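Local coordinates for conserved hypothetical protein (Agrobacterium tumefaciens, PDB 2FEX) that is of unknown function but belongs to the DJ-1/PfpI family, whose Rossmann-like alpha/beta fold is related to that of the class I glutamine amidotransferases, at residues T2-A7 against I64-I69; V33-D38 against P52-D57. One frame throughout, in Å; residues are numbered along the deposited sequence.

From the N terminus, strand 3-7 enters the middle of the sheet. Helix 18-27 then leads to strand 31-36, parallel to 3-7 and bonded to it through Val33 with Ile4 and Ile6. After the thirteen residues that separate 33-38 from 52-57, among them the hairpin of 42-43 and 49-51, contact 2 closes a short loop by pairing strand 54-55 with the end of 31-36. Contact 1 closes the wider loop when 64-69 reaches the other flank of 2-7, so contact 2 lies wholly within its span. With the 31-36/3-7 pairing that joins them, they give the order 54-55, 31-36, 3-7, 66-69 from one sheet edge toward its middle; their centres are 11 Å apart.

Contact 1: T2-A7 against I64-I69; sequences TRIAIA and IDALVI
Strands 3-7 and 66-69 run parallel as central neighbours in the Rossmann-like sheet of the DJ-1/PfpI fold, their axes 4.8 Å apart at closest and 25° from parallel. Ala5 is held through both its N and its O: the N donates to Ala66 O (2.9 Å), and the O accepts from Val68 N (2.8 Å). Ala7 N closes the ladder on Val68 O. Ahead of the regular strand, Asp65 stands in for a backbone partner. With CG beside its own backbone N (chi1 -60°), the carboxylate swings back so that OD2 takes Arg3 N at 2.8 Å through the anti lone pair, while Asp65 N donates to Arg3 O along a more bent path (140° at the hydrogen). Arg3 and Asp65 thus hold each other by two bonds, one from a side chain. The Arg3 guanidinium turns elsewhere, making a salt bridge to Glu31 through NH2, with NH1 passing Ile64 CG1 obliquely.

Apolar side chains cover both faces. On one, Ala5 CB touches Ile64 CG2 (3.8 Å) and Leu67 CD1 (4.2 Å), on the face covered by helix 84-92, whose Phe90 touches both Ile64 and Leu67. Further along, Ile69 touches Leu107 and Ala103 of helix 102-109; Ala103 belongs to a GxCxA sequence that resembles a nucleophile elbow. On the other face Ile4, Ile6, Ala66 and Val68 pack together. There the CG2 branch of Ile4, anti to its N, meets the CG2 methyl of Val68 at 3.6 Å.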
loop_
_atom_site.group_PDB
_atom_site.type_symbol
_atom_site.label_atom_id
_atom_site.label_comp_id
_atom_site.label_asym_id
_atom_site.label_seq_id
_atom_site.Cartn_x
_atom_site.Cartn_y
_atom_site.Cartn_z
ATOM N N THR A 2 -20.687 -8.221 -0.620
ATOM C CA THR A 2 -19.667 -8.631 0.314
ATOM C C THR A 2 -19.133 -7.342 0.942
ATOM O O THR A 2 -18.921 -6.362 0.229
ATOM C CB THR A 2 -18.506 -9.377 -0.392
ATOM O OG1 THR A 2 -19.009 -10.596 -0.966
ATOM C CG2 THR A 2 -17.413 -9.692 0.555
ATOM N N ARG A 3 -18.914 -7.369 2.260
ATOM C CA ARG A 3 -18.390 -6.199 2.963
ATOM C C ARG A 3 -17.231 -6.636 3.845
ATOM O O ARG A 3 -17.329 -7.656 4.542
ATOM C CB ARG A 3 -19.454 -5.570 3.866
ATOM C CG ARG A 3 -20.624 -4.869 3.191
ATOM C CD ARG A 3 -21.562 -4.276 4.298
ATOM N NE ARG A 3 -21.348 -2.853 4.558
ATOM C CZ ARG A 3 -21.580 -2.232 5.714
ATOM N NH1 ARG A 3 -22.022 -2.904 6.781
ATOM N NH2 ARG A 3 -21.357 -0.921 5.813
ATOM N N ILE A 4 -16.133 -5.866 3.810
ATOM C CA ILE A 4 -14.955 -6.255 4.558
ATOM C C ILE A 4 -14.647 -5.076 5.456
ATOM O O ILE A 4 -14.556 -3.943 4.959
ATOM C CB ILE A 4 -13.742 -6.490 3.620
ATOM C CG1 ILE A 4 -14.027 -7.706 2.658
ATOM C CG2 ILE A 4 -12.408 -6.670 4.425
ATOM C CD1 ILE A 4 -12.833 -7.968 1.638
ATOM N N ALA A 5 -14.421 -5.331 6.740
ATOM C CA ALA A 5 -13.971 -4.297 7.667
ATOM C C ALA A 5 -12.448 -4.371 7.754
ATOM O O ALA A 5 -11.854 -5.466 7.945
ATOM C CB ALA A 5 -14.556 -4.559 9.068
ATOM N N ILE A 6 -11.826 -3.207 7.667
ATOM C CA ILE A 6 -10.368 -3.128 7.787
ATOM C C ILE A 6 -10.093 -2.302 9.043
ATOM O O ILE A 6 -10.484 -1.119 9.145
ATOM C CB ILE A 6 -9.712 -2.482 6.531
ATOM C CG1 ILE A 6 -9.999 -3.463 5.345
ATOM C CG2 ILE A 6 -8.198 -2.281 6.834
ATOM C CD1 ILE A 6 -9.334 -3.010 4.063
ATOM N N ALA A 7 -9.466 -2.955 10.026
ATOM C CA ALA A 7 -9.285 -2.337 11.342
ATOM C C ALA A 7 -7.932 -1.620 11.368
ATOM O O ALA A 7 -6.887 -2.238 11.655
ATOM C CB ALA A 7 -9.337 -3.439 12.476
ATOM N N ILE A 64 -21.086 -7.779 8.195
ATOM C CA ILE A 64 -19.704 -7.677 7.664
ATOM C C ILE A 64 -19.154 -9.095 7.520
ATOM O O ILE A 64 -19.171 -9.857 8.466
ATOM C CB ILE A 64 -18.836 -6.841 8.582
ATOM C CG1 ILE A 64 -19.409 -5.382 8.664
ATOM C CG2 ILE A 64 -17.320 -6.945 8.161
ATOM C CD1 ILE A 64 -18.684 -4.539 9.700
ATOM N N ASP A 65 -18.700 -9.417 6.314
ATOM C CA ASP A 65 -18.241 -10.753 5.959
ATOM C C ASP A 65 -16.824 -11.134 6.471
ATOM O O ASP A 65 -16.500 -12.315 6.597
ATOM C CB ASP A 65 -18.298 -10.897 4.441
ATOM C CG ASP A 65 -19.704 -10.715 3.924
ATOM O OD1 ASP A 65 -20.497 -11.673 4.084
ATOM O OD2 ASP A 65 -20.057 -9.603 3.472
ATOM N N ALA A 66 -15.979 -10.128 6.709
ATOM C CA ALA A 66 -14.571 -10.399 7.054
ATOM C C ALA A 66 -14.016 -9.238 7.841
ATOM O O ALA A 66 -14.407 -8.086 7.614
ATOM C CB ALA A 66 -13.755 -10.635 5.768
ATOM N N LEU A 67 -13.128 -9.560 8.770
ATOM C CA LEU A 67 -12.397 -8.563 9.568
ATOM C C LEU A 67 -10.922 -8.717 9.232
ATOM O O LEU A 67 -10.310 -9.786 9.415
ATOM C CB LEU A 67 -12.602 -8.862 11.042
ATOM C CG LEU A 67 -11.743 -8.064 12.004
ATOM C CD1 LEU A 67 -12.193 -6.564 11.903
ATOM C CD2 LEU A 67 -11.911 -8.598 13.450
ATOM N N VAL A 68 -10.333 -7.646 8.715
ATOM C CA VAL A 68 -8.933 -7.687 8.222
ATOM C C VAL A 68 -8.144 -6.690 9.036
ATOM O O VAL A 68 -8.537 -5.517 9.124
ATOM C CB VAL A 68 -8.857 -7.310 6.728
ATOM C CG1 VAL A 68 -7.399 -7.199 6.270
ATOM C CG2 VAL A 68 -9.614 -8.366 5.897
ATOM N N ILE A 69 -7.079 -7.174 9.670
ATOM C CA ILE A 69 -6.303 -6.343 10.611
ATOM C C ILE A 69 -4.865 -6.159 10.081
ATOM O O ILE A 69 -4.061 -7.096 10.134
ATOM C CB ILE A 69 -6.325 -6.937 12.040
ATOM C CG1 ILE A 69 -7.741 -7.329 12.452
ATOM C CG2 ILE A 69 -5.675 -5.945 13.000
ATOM C CD1 ILE A 69 -7.740 -8.059 13.810
#

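Contact 2: V33-D38 against P52-D57; sequences VHATPD and PDTSYD
His34 and Asp53 open the parallel pairing of strand 31-36 with the short edge strand 54-55, at the rim of the DJ-1/PfpI sheet. His34 N donates almost straight (170°) to Asp53 OD2 at 2.8 Å, on the anti lone pair; the aspartate CG lies beside its own N (chi1 -60°), bringing OD2 back to this donor. In return, His34 O accepts two backbone donors: Asp53 N, 29° out of the carbonyl plane, and Thr54 N in that plane at 3.2 Å. A water 2.8 Å from His34 ND1, near that ring's plane, also hydrogen-bonds Asp53 OD2, which thus meets the ring only through water. The His34 side chain also packs on Gly46 of the second subunit.

Thr36 N continues the ladder to Thr54 O, and Thr36 O receives a weak bond from Tyr56 N. The Thr36 hydroxyl is bonded to Met40 O, and Thr36 CG2 meets Pro52 CG at 3.7 Å. Ser55 OG donates to Asp57 OD1 from above the carboxylate plane, and Asp38 OD1 accepts from Met40 N. Tyr56 OH bonds to Leu8 O. Pro37 lies over one face of the Tyr56 ring, its CA 3.8 Å from the centroid (CH-pi) and its CG 3.6 Å from Tyr56 CZ.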
loop_
_atom_site.group_PDB
_atom_site.type_symbol
_atom_site.label_atom_id
_atom_site.label_comp_id
_atom_site.label_asym_id
_atom_site.label_seq_id
_atom_site.Cartn_x
_atom_site.Cartn_y
_atom_site.Cartn_z
ATOM N N VAL A 33 -15.255 -1.123 4.757
ATOM C CA VAL A 33 -15.501 -0.282 5.927
ATOM C C VAL A 33 -14.167 -0.138 6.670
ATOM O O VAL A 33 -13.641 -1.113 7.163
ATOM C CB VAL A 33 -16.519 -0.962 6.871
ATOM C CG1 VAL A 33 -16.760 -0.122 8.155
ATOM C CG2 VAL A 33 -17.846 -1.223 6.082
ATOM N N HIS A 34 -13.666 1.089 6.794
ATOM C CA HIS A 34 -12.452 1.304 7.557
ATOM C C HIS A 34 -12.860 1.751 8.966
ATOM O O HIS A 34 -13.739 2.614 9.121
ATOM C CB HIS A 34 -11.556 2.395 6.914
ATOM C CG HIS A 34 -10.780 1.864 5.748
ATOM N ND1 HIS A 34 -11.186 2.095 4.452
ATOM C CD2 HIS A 34 -9.648 1.126 5.682
ATOM C CE1 HIS A 34 -10.342 1.491 3.629
ATOM N NE2 HIS A 34 -9.395 0.895 4.342
ATOM N N ALA A 35 -12.195 1.183 9.945
ATOM C CA ALA A 35 -12.462 1.497 11.365
ATOM C C ALA A 35 -11.182 1.791 12.135
ATOM O O ALA A 35 -10.115 1.300 11.778
ATOM C CB ALA A 35 -13.233 0.288 12.018
ATOM N N THR A 36 -11.274 2.617 13.186
ATOM C CA THR A 36 -10.156 2.824 14.116
ATOM C C THR A 36 -10.742 2.528 15.518
ATOM O O THR A 36 -11.975 2.516 15.721
ATOM C CB THR A 36 -9.626 4.282 14.058
ATOM O OG1 THR A 36 -10.741 5.184 14.412
ATOM C CG2 THR A 36 -9.072 4.630 12.644
ATOM N N PRO A 37 -9.867 2.321 16.513
ATOM C CA PRO A 37 -10.355 1.941 17.857
ATOM C C PRO A 37 -11.380 2.922 18.394
ATOM O O PRO A 37 -12.385 2.490 18.956
ATOM C CB PRO A 37 -9.056 1.924 18.694
ATOM C CG PRO A 37 -8.024 1.419 17.687
ATOM C CD PRO A 37 -8.381 2.232 16.398
ATOM N N ASP A 38 -11.158 4.222 18.222
ATOM C CA ASP A 38 -12.103 5.230 18.787
ATOM C C ASP A 38 -12.993 5.899 17.722
ATOM O O ASP A 38 -13.835 6.763 18.064
ATOM C CB ASP A 38 -11.364 6.289 19.619
ATOM C CG ASP A 38 -10.427 7.190 18.805
ATOM O OD1 ASP A 38 -10.348 7.027 17.556
ATOM O OD2 ASP A 38 -9.725 8.017 19.463
ATOM N N PRO A 52 -11.565 7.351 9.340
ATOM C CA PRO A 52 -12.257 6.094 9.083
ATOM C C PRO A 52 -13.791 6.295 8.943
ATOM O O PRO A 52 -14.337 7.402 9.208
ATOM C CB PRO A 52 -11.984 5.289 10.354
ATOM C CG PRO A 52 -12.062 6.349 11.443
ATOM C CD PRO A 52 -11.281 7.534 10.789
ATOM N N ASP A 53 -14.481 5.223 8.571
ATOM C CA ASP A 53 -15.925 5.214 8.570
ATOM C C ASP A 53 -16.550 5.075 9.953
ATOM O O ASP A 53 -17.611 5.645 10.212
ATOM C CB ASP A 53 -16.412 4.034 7.718
ATOM C CG ASP A 53 -15.914 4.138 6.276
ATOM O OD1 ASP A 53 -16.334 5.136 5.607
ATOM O OD2 ASP A 53 -15.117 3.296 5.852
ATOM N N THR A 54 -15.888 4.282 10.822
ATOM C CA THR A 54 -16.525 3.933 12.078
ATOM C C THR A 54 -15.489 3.516 13.126
ATOM O O THR A 54 -14.263 3.652 12.876
ATOM C CB THR A 54 -17.577 2.800 11.779
ATOM O OG1 THR A 54 -18.488 2.712 12.870
ATOM C CG2 THR A 54 -16.854 1.473 11.525
ATOM N N SER A 55 -15.989 3.083 14.298
ATOM C CA SER A 55 -15.105 2.638 15.371
ATOM C C SER A 55 -15.176 1.102 15.421
ATOM O O SER A 55 -16.127 0.454 14.934
ATOM C CB SER A 55 -15.636 3.161 16.738
ATOM O OG SER A 55 -16.995 2.730 16.938
ATOM N N TYR A 56 -14.202 0.515 16.121
ATOM C CA TYR A 56 -14.178 -0.952 16.288
ATOM C C TYR A 56 -15.476 -1.429 16.966
ATOM O O TYR A 56 -16.014 -2.476 16.591
ATOM C CB TYR A 56 -13.025 -1.365 17.187
ATOM C CG TYR A 56 -11.644 -1.389 16.549
ATOM C CD1 TYR A 56 -11.376 -0.694 15.355
ATOM C CD2 TYR A 56 -10.569 -2.019 17.240
ATOM C CE1 TYR A 56 -10.051 -0.708 14.818
ATOM C CE2 TYR A 56 -9.281 -2.034 16.747
ATOM C CZ TYR A 56 -9.009 -1.368 15.555
ATOM O OH TYR A 56 -7.752 -1.373 15.038
ATOM N N ASP A 57 -15.972 -0.661 17.953
ATOM C CA ASP A 57 -17.077 -1.165 18.741
ATOM C C ASP A 57 -18.390 -1.124 17.930
ATOM O O ASP A 57 -19.365 -1.744 18.341
ATOM C CB ASP A 57 -17.212 -0.344 20.016
ATOM C CG ASP A 57 -17.391 1.134 19.714
ATOM O OD1 ASP A 57 -16.386 1.812 19.387
ATOM O OD2 ASP A 57 -18.535 1.601 19.735
HETATM O O HOH W 1 -13.548 3.309 3.651
#